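PDB 6JBX: fatty acid biosynthesis transcriptional regulator from Streptococcus pneumoniae, which binds DNA as a MarR-family repressor of the fatty acid synthesis pathway, with acyl-ACP as co-repressor. Local coordinates for residues D50-G53 with D57-P60. Numbering follows the deposited sequence.
Sequences DVIG and DVTP. With nucleotides of chain D.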
ATOM      1  N   ASP A  50       3.905  13.415   8.409  1.00 40.48           N
ATOM      2  CA  ASP A  50       4.830  12.483   9.073  1.00 42.45           C
ATOM      3  C   ASP A  50       6.286  12.889   8.804  1.00 38.38           C
ATOM      4  O   ASP A  50       7.082  12.986   9.722  1.00 37.25           O
ATOM      5  CB  ASP A  50       4.566  11.062   8.554  1.00 48.46           C
ATOM      6  CG  ASP A  50       5.277   9.984   9.333  1.00 57.94           C
ATOM      7  OD1 ASP A  50       5.227  10.045  10.585  1.00 62.20           O
ATOM      8  OD2 ASP A  50       5.898   9.115   8.674  1.00 66.70           O
ATOM      9  N   VAL A  51       6.608  13.156   7.558  1.00 35.06           N
ATOM     10  CA  VAL A  51       7.943  13.606   7.209  1.00 39.96           C
ATOM     11  C   VAL A  51       8.275  14.883   8.004  1.00 44.66           C
ATOM     12  O   VAL A  51       9.348  14.983   8.612  1.00 41.94           O
ATOM     13  CB  VAL A  51       8.068  13.842   5.695  1.00 39.85           C
ATOM     14  CG1 VAL A  51       9.376  14.528   5.344  1.00 44.80           C
ATOM     15  CG2 VAL A  51       7.918  12.549   4.909  1.00 40.16           C
ATOM     16  N   ILE A  52       7.371  15.868   7.999  1.00 39.72           N
ATOM     17  CA  ILE A  52       7.657  17.156   8.636  1.00 35.14           C
ATOM     18  C   ILE A  52       7.790  16.946  10.148  1.00 37.66           C
ATOM     19  O   ILE A  52       8.641  17.546  10.790  1.00 37.49           O
ATOM     20  CB  ILE A  52       6.583  18.203   8.280  1.00 35.03           C
ATOM     21  CG1 ILE A  52       6.463  18.382   6.768  1.00 34.61           C
ATOM     22  CG2 ILE A  52       6.860  19.541   8.976  1.00 35.43           C
ATOM     23  CD1 ILE A  52       5.292  19.234   6.325  1.00 36.80           C
ATOM     24  N   GLY A  53       6.975  16.078  10.729  1.00 34.94           N
ATOM     25  CA  GLY A  53       7.005  15.911  12.196  1.00 39.06           C
ATOM     26  C   GLY A  53       8.290  15.241  12.683  1.00 44.47           C
ATOM     27  O   GLY A  53       8.844  15.599  13.732  1.00 48.38           O
ATOM     28  N   ASP A  57      11.766  21.647  10.342  1.00 50.83           N
ATOM     29  CA  ASP A  57      12.475  22.564   9.411  1.00 54.39           C
ATOM     30  C   ASP A  57      12.903  21.896   8.089  1.00 49.29           C
ATOM     31  O   ASP A  57      13.620  22.501   7.297  1.00 47.43           O
ATOM     32  CB  ASP A  57      13.653  23.254  10.103  1.00 61.14           C
ATOM     33  CG  ASP A  57      13.184  24.256  11.142  1.00 66.71           C
ATOM     34  OD1 ASP A  57      11.979  24.642  11.106  1.00 76.13           O
ATOM     35  OD2 ASP A  57      14.013  24.634  11.976  1.00 84.04           O
ATOM     36  N   VAL A  58      12.401  20.721   7.776  1.00 43.72           N
ATOM     37  CA  VAL A  58      12.663  20.129   6.485  1.00 39.36           C
ATOM     38  C   VAL A  58      12.120  21.033   5.364  1.00 41.84           C
ATOM     39  O   VAL A  58      11.222  21.866   5.520  1.00 39.75           O
ATOM     40  CB  VAL A  58      12.058  18.715   6.448  1.00 46.55           C
ATOM     41  CG1 VAL A  58      10.537  18.754   6.579  1.00 44.48           C
ATOM     42  CG2 VAL A  58      12.476  17.947   5.205  1.00 47.69           C
ATOM     43  N   THR A  59      12.686  20.900   4.191  1.00 39.44           N
ATOM     44  CA  THR A  59      12.278  21.758   3.084  1.00 44.94           C
ATOM     45  C   THR A  59      11.375  20.989   2.107  1.00 41.42           C
ATOM     46  O   THR A  59      11.399  19.756   2.061  1.00 43.51           O
ATOM     47  CB  THR A  59      13.503  22.281   2.315  1.00 45.88           C
ATOM     48  OG1 THR A  59      14.023  21.222   1.508  1.00 44.32           O
ATOM     49  CG2 THR A  59      14.607  22.775   3.220  1.00 48.03           C
ATOM     50  N   PRO A  60      10.662  21.716   1.245  1.00 40.81           N
ATOM     51  CA  PRO A  60       9.878  20.976   0.250  1.00 43.47           C
ATOM     52  C   PRO A  60      10.692  19.972  -0.575  1.00 49.67           C
ATOM     53  O   PRO A  60      10.218  18.844  -0.821  1.00 45.32           O
ATOM     54  CB  PRO A  60       9.340  22.072  -0.671  1.00 44.25           C
ATOM     55  CG  PRO A  60       9.114  23.220   0.275  1.00 45.42           C
ATOM     56  CD  PRO A  60      10.311  23.149   1.205  1.00 41.94           C
TER
ATOM     57  P    DA D   5      12.906  24.517  -1.132  1.00 48.42           P
ATOM     58  OP1  DA D   5      12.716  24.981   0.276  1.00 41.81           O
ATOM     59  OP2  DA D   5      13.160  23.073  -1.409  1.00 43.08           O
ATOM     60  O5'  DA D   5      11.680  25.033  -1.993  1.00 41.53           O
ATOM     61  C5'  DA D   5      11.224  26.341  -1.756  1.00 37.95           C
ATOM     62  C4'  DA D   5      10.308  26.796  -2.860  1.00 45.89           C
ATOM     63  O4'  DA D   5      10.870  26.519  -4.151  1.00 40.67           O
ATOM     64  C3'  DA D   5       8.919  26.144  -2.890  1.00 45.74           C
ATOM     65  O3'  DA D   5       8.054  26.997  -2.127  1.00 50.91           O
ATOM     66  C2'  DA D   5       8.598  26.102  -4.380  1.00 47.23           C
ATOM     67  C1'  DA D   5       9.807  26.796  -5.030  1.00 41.95           C
ATOM     68  N9   DA D   5      10.164  26.286  -6.350  1.00 36.14           N
ATOM     69  C8   DA D   5      10.813  25.119  -6.660  1.00 37.04           C
ATOM     70  N7   DA D   5      10.952  24.917  -7.950  1.00 39.08           N
ATOM     71  C5   DA D   5      10.356  26.031  -8.526  1.00 34.40           C
ATOM     72  C6   DA D   5      10.166  26.413  -9.864  1.00 39.45           C
ATOM     73  N6   DA D   5      10.591  25.692 -10.904  1.00 41.63           N
ATOM     74  N1   DA D   5       9.508  27.570 -10.103  1.00 41.25           N
ATOM     75  C2   DA D   5       9.084  28.294  -9.055  1.00 43.55           C
ATOM     76  N3   DA D   5       9.218  28.044  -7.747  1.00 38.33           N
ATOM     77  C4   DA D   5       9.857  26.876  -7.553  1.00 33.29           C
TER
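V58 and I52 make a small, buried, apolar contact where the chain leaves helix 43-54 and turns back past its last turn on the way to helix 60-67. No hydrogen bond joins the two segments; together they bury 120 Å². One methyl does the touching: V58 CG1 lies 3.9 Å from I52 CA and 4.1 Å from I52 CG1, so it rests against backbone as well as side chain. V58 CB leaves its CA toward the helix, and a chi1 of 64°, which sets CG1 between the backbone N and the carbonyl carbon, is what brings that methyl against I52. The I52 side chain crosses it at about a right angle, and the backbone O of V51 comes no nearer than 4.4 Å to V58 CG1.

This is the winged helix-turn-helix domain of a MarR-family protein, with helices 60-67 and 71-84 as the helix-turn-helix and strands 87-91 and 99-103 as the wing. V58 links these parts: it lies against helix 43-54, touches V63 of helix 60-67 and pairs through its backbone with L101 of the wing. I52 packs on L101, L103 and L78, and V51 also reaches V63.

The next two residues, T59 and P60, reach the DNA backbone. T59 is the N-cap of helix 60-67, its OG1 accepting a hydrogen bond from Q62 N, and its CB sits 3.5 Å from OP1 of DA5 of chain D. P60 opens the helix with its ring against that phosphate, CD 3.2 Å from OP1 of DA5, a van der Waals contact, since proline has no N-H to donate.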